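Local coordinates for secreted protein (Streptomyces lividans TK24, PDB 5LXZ) that binds copper and, as a galactose oxidase-like member of family AA5, probably acts as a metalloradical oxidase, at residues L34-V39 with D230-K235; Y57-W62 with V72-D77; A352-L357 with Y365-G370; S380-I385 with F395-S400. The protein carries 1 engineered substitution. All coordinates share one frame; numbering follows the deposited sequence.

Interaction 1 (L34-V39 with D230-K235); sequences LRTGKV and DPVAEK
Leu34 and Pro231 meet where the turns of two beta hairpins abut, one a type I turn from Leu34 to Gly37, the other a loop closed by a G1 beta bulge in which Glu234 and Lys235 both face Asp230. The apolar part is small: Leu34 CB packs on Pro231 CB at 3.8 Å, with Leu34 CD1 alongside. Beside it, Val232 CG2 sits over one face of the Arg35 guanidinium, 3.5 Å from Arg35 NH2 and displaced toward its rim.

One water joins Thr36 OG1, Pro231 O and Glu234 OE2. With Thr36 OG1 placed between its backbone N and carbonyl carbon (chi1 55°), the hydroxyl points at this water and donates to it over 2.7 Å. The water passes its own two protons on, to Pro231 O at 2.8 Å and to Glu234 OE2 at 2.8 Å, and so ties the two turns together. Glu234 OE2 is also approached by Lys38 NZ, 3.2 Å away on the syn lone pair, in a salt bridge between side chains crossing at about a right angle. The other oxygen, Glu234 OE1, pairs with Lys70, and a carboxylate held between two lysines is likely to stay ionised.

The loop carrying Pro231 is stiffened from within by an Asx turn at Asp230, whose OD1 takes two backbone protons. Val232 N lies 2.9 Å from Asp230 OD1, nearly in line with the C-O bond. Ala233 N, at 3.1 Å from Asp230 OD1, arrives instead from above the carboxylate, 69° out of its plane.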
loop_
_atom_site.group_PDB
_atom_site.type_symbol
_atom_site.label_atom_id
_atom_site.label_comp_id
_atom_site.label_asym_id
_atom_site.label_seq_id
_atom_site.Cartn_x
_atom_site.Cartn_y
_atom_site.Cartn_z
ATOM N N LEU A 34 -9.615 3.607 13.073
ATOM C CA LEU A 34 -10.166 4.945 13.225
ATOM C C LEU A 34 -10.046 5.395 14.673
ATOM O O LEU A 34 -9.902 4.593 15.605
ATOM C CB LEU A 34 -11.649 4.903 12.866
ATOM C CG LEU A 34 -11.973 4.276 11.505
ATOM C CD1 LEU A 34 -13.488 4.153 11.402
ATOM C CD2 LEU A 34 -11.382 5.080 10.377
ATOM N N ARG A 35 -10.069 6.707 14.846
ATOM C CA ARG A 35 -9.859 7.308 16.164
ATOM C C ARG A 35 -10.940 6.981 17.169
ATOM O O ARG A 35 -10.770 7.211 18.344
ATOM C CB ARG A 35 -9.632 8.803 16.028
ATOM C CG ARG A 35 -10.787 9.622 15.484
ATOM C CD ARG A 35 -11.618 10.191 16.587
ATOM N NE ARG A 35 -12.424 11.311 16.087
ATOM C CZ ARG A 35 -13.270 11.997 16.846
ATOM N NH1 ARG A 35 -13.443 11.677 18.111
ATOM N NH2 ARG A 35 -13.902 13.038 16.330
ATOM N N THR A 36 -12.067 6.451 16.700
ATOM C CA THR A 36 -13.106 5.887 17.555
ATOM C C THR A 36 -12.780 4.540 18.155
ATOM O O THR A 36 -13.536 4.023 18.962
ATOM C CB THR A 36 -14.399 5.750 16.750
ATOM O OG1 THR A 36 -14.092 4.980 15.567
ATOM C CG2 THR A 36 -14.904 7.104 16.335
ATOM N N GLY A 37 -11.651 3.933 17.755
ATOM C CA GLY A 37 -11.282 2.628 18.184
ATOM C C GLY A 37 -11.828 1.516 17.307
ATOM O O GLY A 37 -11.525 0.360 17.554
ATOM N N LYS A 38 -12.604 1.871 16.291
ATOM C CA LYS A 38 -13.167 0.900 15.376
ATOM C C LYS A 38 -12.314 0.813 14.126
ATOM O O LYS A 38 -11.521 1.728 13.839
ATOM C CB LYS A 38 -14.584 1.302 15.053
ATOM C CG LYS A 38 -15.415 1.346 16.345
ATOM C CD LYS A 38 -16.838 1.620 16.034
ATOM C CE LYS A 38 -17.645 1.946 17.280
ATOM N NZ LYS A 38 -19.048 2.194 16.833
ATOM N N VAL A 39 -12.472 -0.280 13.398
ATOM C CA VAL A 39 -11.688 -0.520 12.189
ATOM C C VAL A 39 -12.576 -0.435 10.983
ATOM O O VAL A 39 -13.598 -1.137 10.899
ATOM C CB VAL A 39 -11.006 -1.883 12.239
ATOM C CG1 VAL A 39 -10.185 -2.139 10.991
ATOM C CG2 VAL A 39 -10.143 -2.014 13.490
ATOM N N ASP A 230 -15.803 9.810 7.598
ATOM C CA ASP A 230 -15.967 10.426 8.900
ATOM C C ASP A 230 -16.228 9.308 9.918
ATOM O O ASP A 230 -17.270 8.640 9.850
ATOM C CB ASP A 230 -17.140 11.418 8.803
ATOM C CG ASP A 230 -17.463 12.096 10.110
ATOM O OD1 ASP A 230 -17.195 11.552 11.178
ATOM O OD2 ASP A 230 -18.041 13.208 10.025
ATOM N N PRO A 231 -15.287 9.068 10.839
ATOM C CA PRO A 231 -15.428 7.964 11.770
ATOM C C PRO A 231 -16.525 8.157 12.821
ATOM O O PRO A 231 -17.010 7.165 13.346
ATOM C CB PRO A 231 -14.077 7.852 12.415
ATOM C CG PRO A 231 -13.416 9.134 12.210
ATOM C CD PRO A 231 -14.043 9.842 11.051
ATOM N N VAL A 232 -16.946 9.380 13.067
ATOM C CA VAL A 232 -18.039 9.602 14.041
ATOM C C VAL A 232 -19.386 9.332 13.383
ATOM O O VAL A 232 -20.184 8.528 13.877
ATOM C CB VAL A 232 -17.941 10.990 14.682
ATOM C CG1 VAL A 232 -19.136 11.268 15.609
ATOM C CG2 VAL A 232 -16.634 11.112 15.474
ATOM N N ALA A 233 -19.593 9.922 12.215
ATOM C CA ALA A 233 -20.780 9.656 11.433
ATOM C C ALA A 233 -20.821 8.249 10.826
ATOM O O ALA A 233 -21.890 7.746 10.467
ATOM C CB ALA A 233 -20.916 10.687 10.365
ATOM N N GLU A 234 -19.645 7.630 10.683
ATOM C CA GLU A 234 -19.488 6.352 10.019
ATOM C C GLU A 234 -20.022 6.377 8.601
ATOM O O GLU A 234 -20.738 5.481 8.176
ATOM C CB GLU A 234 -20.031 5.234 10.896
ATOM C CG GLU A 234 -19.243 5.148 12.195
ATOM C CD GLU A 234 -19.666 4.019 13.121
ATOM O OE1 GLU A 234 -20.768 3.457 12.927
ATOM O OE2 GLU A 234 -18.867 3.709 14.029
ATOM N N LYS A 235 -19.637 7.401 7.843
ATOM C CA LYS A 235 -20.052 7.497 6.464
ATOM C C LYS A 235 -18.989 8.135 5.579
ATOM O O LYS A 235 -18.120 8.890 6.059
ATOM C CB LYS A 235 -21.401 8.230 6.347
ATOM C CG LYS A 235 -21.433 9.670 6.705
ATOM C CD LYS A 235 -22.864 10.199 6.461
ATOM C CE LYS A 235 -23.330 11.186 7.505
ATOM N NZ LYS A 235 -22.547 12.438 7.425
HETATM O O HOH W 1 -16.206 4.608 14.012
#

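Interaction 2 (Y57-W62 with V72-D77); sequences YDTRIW and VPTPSD
Val72 N donates to Thr59 O (3.0 Å, 167° at the hydrogen), pairing strand 58-62 with a roughly antiparallel segment, the end-to-end directions being 143° apart; farther along, one water bridges Tyr57 O to Thr74 N and another links Thr59 N with Val72 O. Tyr57, its CG anti to the carbonyl carbon (chi1 -52°), lays its ring over the peptide between Ser76 and Asp77: Ser76 C lies 3.5 Å from Tyr57 CD2 toward the rim, and Asp77 N is over the centre. Thr74 O meets the ring edge in its plane, while Asp77 CB touches Tyr57 CE1 at 3.5 Å. Cutting the side chain back to an alanine is likely to uncover that peptide and leave Asp77 with less to fix its orientation. Asp77 OD2 bonds Ser45. Between the backbones, Thr59 OG1 and Thr74 OG1 are hydrogen-bonded at 2.7 Å; Thr74 OG1 donates to Val72 O, and Thr59 OG1 also bonds the hydroxyl of Tyr236. Beyond them, Val72 CG2 packs against Ile61 CD1 at 3.6 Å. The segment continues edge strand 69-71, with one direct backbone bond and two water bridges at the outer margin of an antiparallel beta-propeller blade.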
loop_
_atom_site.group_PDB
_atom_site.type_symbol
_atom_site.label_atom_id
_atom_site.label_comp_id
_atom_site.label_asym_id
_atom_site.label_seq_id
_atom_site.Cartn_x
_atom_site.Cartn_y
_atom_site.Cartn_z
ATOM N N TYR A 57 -20.600 -2.862 -3.908
ATOM C CA TYR A 57 -19.429 -2.313 -3.211
ATOM C C TYR A 57 -19.652 -2.418 -1.729
ATOM O O TYR A 57 -20.731 -2.107 -1.229
ATOM C CB TYR A 57 -19.236 -0.835 -3.546
ATOM C CG TYR A 57 -19.217 -0.529 -5.010
ATOM C CD1 TYR A 57 -18.554 -1.326 -5.920
ATOM C CD2 TYR A 57 -19.923 0.577 -5.477
ATOM C CE1 TYR A 57 -18.590 -1.033 -7.271
ATOM C CE2 TYR A 57 -19.911 0.895 -6.799
ATOM C CZ TYR A 57 -19.254 0.107 -7.697
ATOM O OH TYR A 57 -19.229 0.386 -9.052
ATOM N N ASP A 58 -18.644 -2.895 -1.002
ATOM C CA ASP A 58 -18.812 -3.200 0.387
ATOM C C ASP A 58 -17.744 -2.541 1.289
ATOM O O ASP A 58 -16.557 -2.492 0.943
ATOM C CB ASP A 58 -18.744 -4.730 0.578
ATOM C CG ASP A 58 -20.053 -5.421 0.180
ATOM O OD1 ASP A 58 -20.986 -5.463 1.005
ATOM O OD2 ASP A 58 -20.133 -5.911 -0.938
ATOM N N THR A 59 -18.201 -2.085 2.431
ATOM C CA THR A 59 -17.394 -1.609 3.535
ATOM C C THR A 59 -18.001 -2.131 4.817
ATOM O O THR A 59 -19.233 -2.263 4.924
ATOM C CB THR A 59 -17.389 -0.062 3.575
ATOM O OG1 THR A 59 -16.802 0.414 2.372
ATOM C CG2 THR A 59 -16.626 0.496 4.778
ATOM N N ARG A 60 -17.143 -2.435 5.797
ATOM C CA ARG A 60 -17.559 -2.707 7.158
ATOM C C ARG A 60 -16.901 -1.805 8.165
ATOM O O ARG A 60 -15.805 -1.318 7.944
ATOM C CB ARG A 60 -17.265 -4.152 7.548
ATOM C CG ARG A 60 -17.748 -5.209 6.562
ATOM C CD ARG A 60 -19.252 -5.321 6.532
ATOM N NE ARG A 60 -19.614 -6.294 5.497
ATOM C CZ ARG A 60 -20.091 -6.044 4.278
ATOM N NH1 ARG A 60 -20.376 -4.823 3.864
ATOM N NH2 ARG A 60 -20.324 -7.056 3.444
ATOM N N ILE A 61 -17.562 -1.599 9.296
ATOM C CA ILE A 61 -16.946 -1.081 10.516
ATOM C C ILE A 61 -17.021 -2.158 11.565
ATOM O O ILE A 61 -18.119 -2.692 11.848
ATOM C CB ILE A 61 -17.663 0.155 11.013
ATOM C CG1 ILE A 61 -17.391 1.286 10.058
ATOM C CG2 ILE A 61 -17.231 0.504 12.459
ATOM C CD1 ILE A 61 -18.134 2.529 10.407
ATOM N N TRP A 62 -15.867 -2.502 12.133
ATOM C CA TRP A 62 -15.743 -3.551 13.109
ATOM C C TRP A 62 -15.311 -2.929 14.413
ATOM O O TRP A 62 -14.357 -2.144 14.455
ATOM C CB TRP A 62 -14.726 -4.568 12.636
ATOM C CG TRP A 62 -14.333 -5.603 13.641
ATOM C CD1 TRP A 62 -15.158 -6.464 14.312
ATOM C CD2 TRP A 62 -13.006 -5.909 14.070
ATOM N NE1 TRP A 62 -14.422 -7.283 15.149
ATOM C CE2 TRP A 62 -13.095 -6.973 15.008
ATOM C CE3 TRP A 62 -11.744 -5.368 13.772
ATOM C CZ2 TRP A 62 -11.965 -7.510 15.654
ATOM C CZ3 TRP A 62 -10.623 -5.899 14.409
ATOM C CH2 TRP A 62 -10.740 -6.960 15.326
ATOM N N VAL A 72 -21.421 -0.457 5.902
ATOM C CA VAL A 72 -21.439 0.956 5.566
ATOM C C VAL A 72 -21.741 1.142 4.075
ATOM O O VAL A 72 -21.107 0.554 3.232
ATOM C CB VAL A 72 -20.071 1.608 5.875
ATOM C CG1 VAL A 72 -20.075 3.067 5.448
ATOM C CG2 VAL A 72 -19.788 1.526 7.353
ATOM N N PRO A 73 -22.728 1.992 3.722
ATOM C CA PRO A 73 -22.971 2.252 2.310
ATOM C C PRO A 73 -21.721 2.781 1.600
ATOM O O PRO A 73 -21.069 3.709 2.123
ATOM C CB PRO A 73 -24.060 3.338 2.318
ATOM C CG PRO A 73 -24.659 3.289 3.662
ATOM C CD PRO A 73 -23.622 2.759 4.602
ATOM N N THR A 74 -21.383 2.143 0.495
ATOM C CA THR A 74 -20.145 2.401 -0.227
ATOM C C THR A 74 -20.497 2.974 -1.585
ATOM O O THR A 74 -21.021 2.256 -2.442
ATOM C CB THR A 74 -19.311 1.132 -0.305
ATOM O OG1 THR A 74 -19.156 0.671 1.040
ATOM C CG2 THR A 74 -17.949 1.410 -0.926
ATOM N N PRO A 75 -20.191 4.261 -1.810
ATOM C CA PRO A 75 -20.712 4.963 -2.988
ATOM C C PRO A 75 -20.015 4.686 -4.317
ATOM O O PRO A 75 -20.593 4.940 -5.398
ATOM C CB PRO A 75 -20.535 6.436 -2.582
ATOM C CG PRO A 75 -19.305 6.412 -1.734
ATOM C CD PRO A 75 -19.502 5.186 -0.891
ATOM N N SER A 76 -18.781 4.185 -4.273
ATOM C CA SER A 76 -17.970 3.955 -5.469
ATOM C C SER A 76 -17.127 2.719 -5.223
ATOM O O SER A 76 -17.057 2.251 -4.100
ATOM C CB SER A 76 -17.003 5.137 -5.734
ATOM O OG SER A 76 -17.751 6.288 -5.989
ATOM N N ASP A 77 -16.467 2.251 -6.267
ATOM C CA ASP A 77 -15.605 1.084 -6.131
ATOM C C ASP A 77 -14.263 1.495 -5.517
ATOM O O ASP A 77 -13.299 1.733 -6.245
ATOM C CB ASP A 77 -15.382 0.332 -7.433
ATOM C CG ASP A 77 -14.958 -1.086 -7.187
ATOM O OD1 ASP A 77 -14.635 -1.378 -6.017
ATOM O OD2 ASP A 77 -14.972 -1.924 -8.120
HETATM O O HOH W 2 -22.714 -0.216 -0.424
HETATM O O HOH W 3 -21.243 -2.156 2.610
#

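Interaction 3 (A352-L357 with Y365-G370); sequences ANTVLL and YMVIGG
Leu356 presses its CD1 methyl onto the ring of Tyr365 at the apolar centre of a beta hairpin, the first two strands of a four-stranded propeller blade. The methyl lies 3.8 Å from the ring centroid and 17° off its normal, a CH-pi contact over the face; a chi1 of 173°, with CG anti to the backbone N, carries the leucine branch across the ring. Phe302 and Phe310 gather around the same tyrosine. Thr354 and Val367 stand side by side on this face of the sheet, and Val367 CG1 goes on to touch Ala352 CB. On the other face Val355, Met366 and Ile368 form a second apolar layer, which Leu357 closes by resting CD2 on Met366 CB at 4.0 Å.

Between the two layers runs the antiparallel pairing. Val355 and Met366 exchange both backbone bonds, Val355 N to Met366 O at 2.9 Å and Met366 N to Val355 O at 2.8 Å, and Asn353 and Ile368 form the next hydrogen-bonded pair. Past it Gly369 and Gly370 keep the chain close to Ala352; a beta carbon at Gly370 would jam on the preceding carbonyl O and crowd Ala352 CB.

The polar edge is at Asn353 and Thr354. Thr354 OG1 bonds Ser312, and Asn353 ND2 donates to Pro408 O. The asparagine amide is held from its other end as well, because Thr354 N reaches a lone pair of Asn353 OD1 in the carbonyl plane at 2.8 Å.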
loop_
_atom_site.group_PDB
_atom_site.type_symbol
_atom_site.label_atom_id
_atom_site.label_comp_id
_atom_site.label_asym_id
_atom_site.label_seq_id
_atom_site.Cartn_x
_atom_site.Cartn_y
_atom_site.Cartn_z
ATOM N N ALA A 352 7.081 -5.417 -1.682
ATOM C CA ALA A 352 7.797 -5.303 -0.437
ATOM C C ALA A 352 7.031 -4.422 0.543
ATOM O O ALA A 352 6.259 -3.553 0.114
ATOM C CB ALA A 352 9.150 -4.697 -0.689
ATOM N N ASN A 353 7.250 -4.609 1.829
ATOM C CA ASN A 353 6.696 -3.714 2.814
ATOM C C ASN A 353 7.759 -2.711 3.211
ATOM O O ASN A 353 8.974 -2.951 3.046
ATOM C CB ASN A 353 6.095 -4.503 3.992
ATOM C CG ASN A 353 4.906 -3.809 4.601
ATOM O OD1 ASN A 353 4.946 -2.573 4.778
ATOM N ND2 ASN A 353 3.848 -4.513 4.871
ATOM N N THR A 354 7.324 -1.589 3.788
ATOM C CA THR A 354 8.193 -0.539 4.264
ATOM C C THR A 354 7.665 -0.079 5.606
ATOM O O THR A 354 6.455 0.162 5.720
ATOM C CB THR A 354 8.177 0.684 3.348
ATOM O OG1 THR A 354 8.409 0.288 1.991
ATOM C CG2 THR A 354 9.218 1.683 3.774
ATOM N N VAL A 355 8.567 0.103 6.558
ATOM C CA VAL A 355 8.220 0.614 7.890
ATOM C C VAL A 355 9.202 1.670 8.292
ATOM O O VAL A 355 10.421 1.472 8.139
ATOM C CB VAL A 355 8.251 -0.539 8.941
ATOM C CG1 VAL A 355 7.953 -0.035 10.318
ATOM C CG2 VAL A 355 7.219 -1.595 8.597
ATOM N N LEU A 356 8.672 2.761 8.847
ATOM C CA LEU A 356 9.473 3.744 9.578
ATOM C C LEU A 356 9.655 3.151 10.971
ATOM O O LEU A 356 8.677 3.022 11.707
ATOM C CB LEU A 356 8.791 5.095 9.591
ATOM C CG LEU A 356 9.417 6.177 10.460
ATOM C CD1 LEU A 356 10.899 6.338 10.240
ATOM C CD2 LEU A 356 8.696 7.471 10.179
ATOM N N LEU A 357 10.845 2.651 11.262
ATOM C CA LEU A 357 11.064 1.929 12.499
ATOM C C LEU A 357 10.837 2.781 13.716
ATOM O O LEU A 357 11.049 3.988 13.685
ATOM C CB LEU A 357 12.472 1.353 12.564
ATOM C CG LEU A 357 12.806 0.331 11.489
ATOM C CD1 LEU A 357 14.302 0.019 11.545
ATOM C CD2 LEU A 357 12.001 -0.941 11.662
ATOM N N TYR A 365 14.401 3.549 8.123
ATOM C CA TYR A 365 13.335 2.918 7.323
ATOM C C TYR A 365 13.764 1.533 6.950
ATOM O O TYR A 365 14.913 1.359 6.568
ATOM C CB TYR A 365 13.070 3.731 6.066
ATOM C CG TYR A 365 12.422 5.041 6.288
ATOM C CD1 TYR A 365 13.153 6.153 6.643
ATOM C CD2 TYR A 365 11.056 5.165 6.207
ATOM C CE1 TYR A 365 12.532 7.374 6.863
ATOM C CE2 TYR A 365 10.440 6.369 6.461
ATOM C CZ TYR A 365 11.170 7.455 6.773
ATOM O OH TYR A 365 10.553 8.684 7.002
ATOM N N MET A 366 12.872 0.571 7.050
ATOM C CA MET A 366 13.149 -0.812 6.687
ATOM C C MET A 366 12.233 -1.252 5.573
ATOM O O MET A 366 11.019 -1.060 5.637
ATOM C CB MET A 366 13.001 -1.705 7.886
ATOM C CG MET A 366 13.244 -3.165 7.547
ATOM S SD MET A 366 12.804 -4.314 8.877
ATOM C CE MET A 366 14.316 -4.167 9.687
ATOM N N VAL A 367 12.826 -1.811 4.514
ATOM C CA VAL A 367 12.147 -2.425 3.396
ATOM C C VAL A 367 12.290 -3.956 3.529
ATOM O O VAL A 367 13.387 -4.434 3.821
ATOM C CB VAL A 367 12.715 -1.916 2.073
ATOM C CG1 VAL A 367 12.137 -2.677 0.933
ATOM C CG2 VAL A 367 12.476 -0.424 1.893
ATOM N N ILE A 368 11.180 -4.640 3.425
ATOM C CA ILE A 368 11.089 -6.034 3.794
ATOM C C ILE A 368 10.562 -6.848 2.624
ATOM O O ILE A 368 9.471 -6.604 2.132
ATOM C CB ILE A 368 10.103 -6.225 4.982
ATOM C CG1 ILE A 368 10.432 -5.305 6.127
ATOM C CG2 ILE A 368 10.066 -7.673 5.445
ATOM C CD1 ILE A 368 9.339 -5.126 7.140
ATOM N N GLY A 369 11.308 -7.859 2.210
ATOM C CA GLY A 369 10.861 -8.799 1.225
ATOM C C GLY A 369 10.666 -8.148 -0.146
ATOM O O GLY A 369 11.390 -7.210 -0.482
ATOM N N GLY A 370 9.664 -8.626 -0.877
ATOM C CA GLY A 370 9.416 -8.193 -2.224
ATOM C C GLY A 370 9.647 -9.267 -3.248
ATOM O O GLY A 370 10.114 -10.358 -2.946
#

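Interaction 4 (S380-I385 with F395-S400); sequences SEKTRI and FVDGPS
The outer beta hairpin of a propeller blade brings Ile385 against Val396, an antiparallel hydrogen-bonded pair in which Ile385 N reaches Val396 O at 2.8 Å and Val396 N returns a bond to Ile385 O. Gly398 N continues the pairing to Thr383 O. A chi1 of 66° swings Thr383 OG1 toward Pro399, and the hydroxyl donates to Pro399 O at 2.7 Å. A beta carbon at Gly398 would clash with Thr383 OG1 and Ile385 CD1. Along the rim, Lys382 extends to Asp397, and Lys382 NZ forms a salt bridge with Asp397 OD2 on the syn side at 2.9 Å, 23° out of the carboxylate plane. Asp397 OD1 is bound by Ser344, so both oxygens are engaged. A leucine in its place would probably leave the Lys382 ammonium without this countercharge and the Ser344 hydroxyl without this partner. Phe395 turns its ring edge to the backbone, Phe395 CD1 lying 3.7 Å from Arg384 C. At the open end of the hairpin, Ser400 OG bonds two waters: one donates to Glu381 OE2, while the other accepts from Thr383 N and donates to Gly398 O at 2.7 Å.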
loop_
_atom_site.group_PDB
_atom_site.type_symbol
_atom_site.label_atom_id
_atom_site.label_comp_id
_atom_site.label_asym_id
_atom_site.label_seq_id
_atom_site.Cartn_x
_atom_site.Cartn_y
_atom_site.Cartn_z
ATOM N N SER A 380 12.464 -11.906 -2.438
ATOM C CA SER A 380 13.557 -11.499 -1.576
ATOM C C SER A 380 13.349 -11.950 -0.135
ATOM O O SER A 380 12.256 -11.792 0.413
ATOM C CB SER A 380 13.674 -9.975 -1.556
ATOM O OG SER A 380 14.727 -9.554 -0.734
ATOM N N GLU A 381 14.377 -12.499 0.485
ATOM C CA GLU A 381 14.356 -12.768 1.894
ATOM C C GLU A 381 14.982 -11.644 2.729
ATOM O O GLU A 381 15.107 -11.764 3.948
ATOM C CB GLU A 381 15.038 -14.119 2.202
ATOM C CG GLU A 381 16.525 -14.088 1.983
ATOM C CD GLU A 381 17.149 -15.473 2.130
ATOM O OE1 GLU A 381 16.550 -16.480 1.691
ATOM O OE2 GLU A 381 18.228 -15.491 2.717
ATOM N N LYS A 382 15.376 -10.536 2.107
ATOM C CA LYS A 382 16.121 -9.515 2.800
ATOM C C LYS A 382 15.274 -8.445 3.440
ATOM O O LYS A 382 14.167 -8.097 2.950
ATOM C CB LYS A 382 17.161 -8.878 1.881
ATOM C CG LYS A 382 18.230 -9.917 1.540
ATOM C CD LYS A 382 19.371 -9.365 0.722
ATOM C CE LYS A 382 20.530 -10.384 0.731
ATOM N NZ LYS A 382 21.773 -9.704 0.327
ATOM N N THR A 383 15.839 -7.899 4.503
ATOM C CA THR A 383 15.485 -6.583 4.981
ATOM C C THR A 383 16.585 -5.624 4.653
ATOM O O THR A 383 17.771 -5.980 4.653
ATOM C CB THR A 383 15.139 -6.507 6.482
ATOM O OG1 THR A 383 16.275 -6.799 7.264
ATOM C CG2 THR A 383 14.019 -7.449 6.797
ATOM N N ARG A 384 16.211 -4.384 4.362
ATOM C CA ARG A 384 17.185 -3.348 4.006
ATOM C C ARG A 384 16.830 -2.123 4.818
ATOM O O ARG A 384 15.681 -1.712 4.783
ATOM C CB ARG A 384 17.200 -3.073 2.518
ATOM C CG ARG A 384 17.326 -4.308 1.625
ATOM C CD ARG A 384 16.020 -5.077 1.449
ATOM N NE ARG A 384 15.730 -5.405 0.058
ATOM C CZ ARG A 384 14.565 -5.878 -0.338
ATOM N NH1 ARG A 384 13.646 -6.207 0.556
ATOM N NH2 ARG A 384 14.291 -6.014 -1.636
ATOM N N ILE A 385 17.800 -1.517 5.486
ATOM C CA ILE A 385 17.537 -0.444 6.422
ATOM C C ILE A 385 18.316 0.777 5.998
ATOM O O ILE A 385 19.530 0.664 5.762
ATOM C CB ILE A 385 17.942 -0.841 7.832
ATOM C CG1 ILE A 385 17.170 -2.077 8.282
ATOM C CG2 ILE A 385 17.706 0.326 8.762
ATOM C CD1 ILE A 385 17.620 -2.686 9.591
ATOM N N PHE A 395 21.198 2.302 2.173
ATOM C CA PHE A 395 20.667 1.060 2.666
ATOM C C PHE A 395 21.793 0.089 3.023
ATOM O O PHE A 395 22.796 -0.012 2.286
ATOM C CB PHE A 395 19.737 0.413 1.674
ATOM C CG PHE A 395 18.390 1.053 1.607
ATOM C CD1 PHE A 395 17.361 0.627 2.461
ATOM C CD2 PHE A 395 18.134 2.026 0.667
ATOM C CE1 PHE A 395 16.111 1.180 2.382
ATOM C CE2 PHE A 395 16.850 2.593 0.612
ATOM C CZ PHE A 395 15.880 2.147 1.464
ATOM N N VAL A 396 21.574 -0.615 4.125
ATOM C CA VAL A 396 22.421 -1.754 4.527
ATOM C C VAL A 396 21.499 -2.881 4.856
ATOM O O VAL A 396 20.379 -2.657 5.350
ATOM C CB VAL A 396 23.333 -1.437 5.718
ATOM C CG1 VAL A 396 24.258 -0.298 5.380
ATOM C CG2 VAL A 396 22.543 -1.085 6.944
ATOM N N ASP A 397 21.913 -4.112 4.600
ATOM C CA ASP A 397 21.050 -5.244 4.898
ATOM C C ASP A 397 20.820 -5.352 6.398
ATOM O O ASP A 397 21.742 -5.147 7.210
ATOM C CB ASP A 397 21.644 -6.580 4.405
ATOM C CG ASP A 397 21.658 -6.712 2.913
ATOM O OD1 ASP A 397 21.158 -5.806 2.215
ATOM O OD2 ASP A 397 22.163 -7.757 2.396
ATOM N N GLY A 398 19.577 -5.669 6.755
ATOM C CA GLY A 398 19.225 -6.072 8.117
ATOM C C GLY A 398 19.157 -7.589 8.185
ATOM O O GLY A 398 19.673 -8.313 7.315
ATOM N N PRO A 399 18.507 -8.109 9.222
ATOM C CA PRO A 399 18.367 -9.551 9.317
ATOM C C PRO A 399 17.498 -10.116 8.217
ATOM O O PRO A 399 16.526 -9.466 7.759
ATOM C CB PRO A 399 17.700 -9.748 10.699
ATOM C CG PRO A 399 16.923 -8.501 10.890
ATOM C CD PRO A 399 17.731 -7.404 10.271
ATOM N N SER A 400 17.790 -11.340 7.813
ATOM C CA SER A 400 17.013 -11.987 6.784
ATOM C C SER A 400 15.885 -12.863 7.285
ATOM O O SER A 400 15.954 -13.406 8.391
ATOM C CB SER A 400 17.902 -12.821 5.880
ATOM O OG SER A 400 18.792 -11.967 5.198
HETATM O O HOH W 4 19.814 -13.312 2.991
HETATM O O HOH W 5 18.584 -9.183 4.988
#

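Along the chain interaction 2 falls between the two segments of interaction 1, and interactions 3 and 4 follow in order. The first two, centres about 13 Å apart, touch: Val39 N is probably bonded to Trp62 O, and Glu234 packs on Ile61. Segments 34-39 and 57-62 share a sheet, while 230-235 comes from the neighbouring one. Interactions 3 and 4, centres about 9 Å apart, are successive hairpins of a different, four-stranded sheet, joined where strands 364-368 and 383-387 pair and where Arg384 NH1 probably bonds Gly369 O. Interactions 2 and 4 lie about 37 Å apart, centre to centre, on opposite sides of the chain's centre, consistent with separate blades of one propeller.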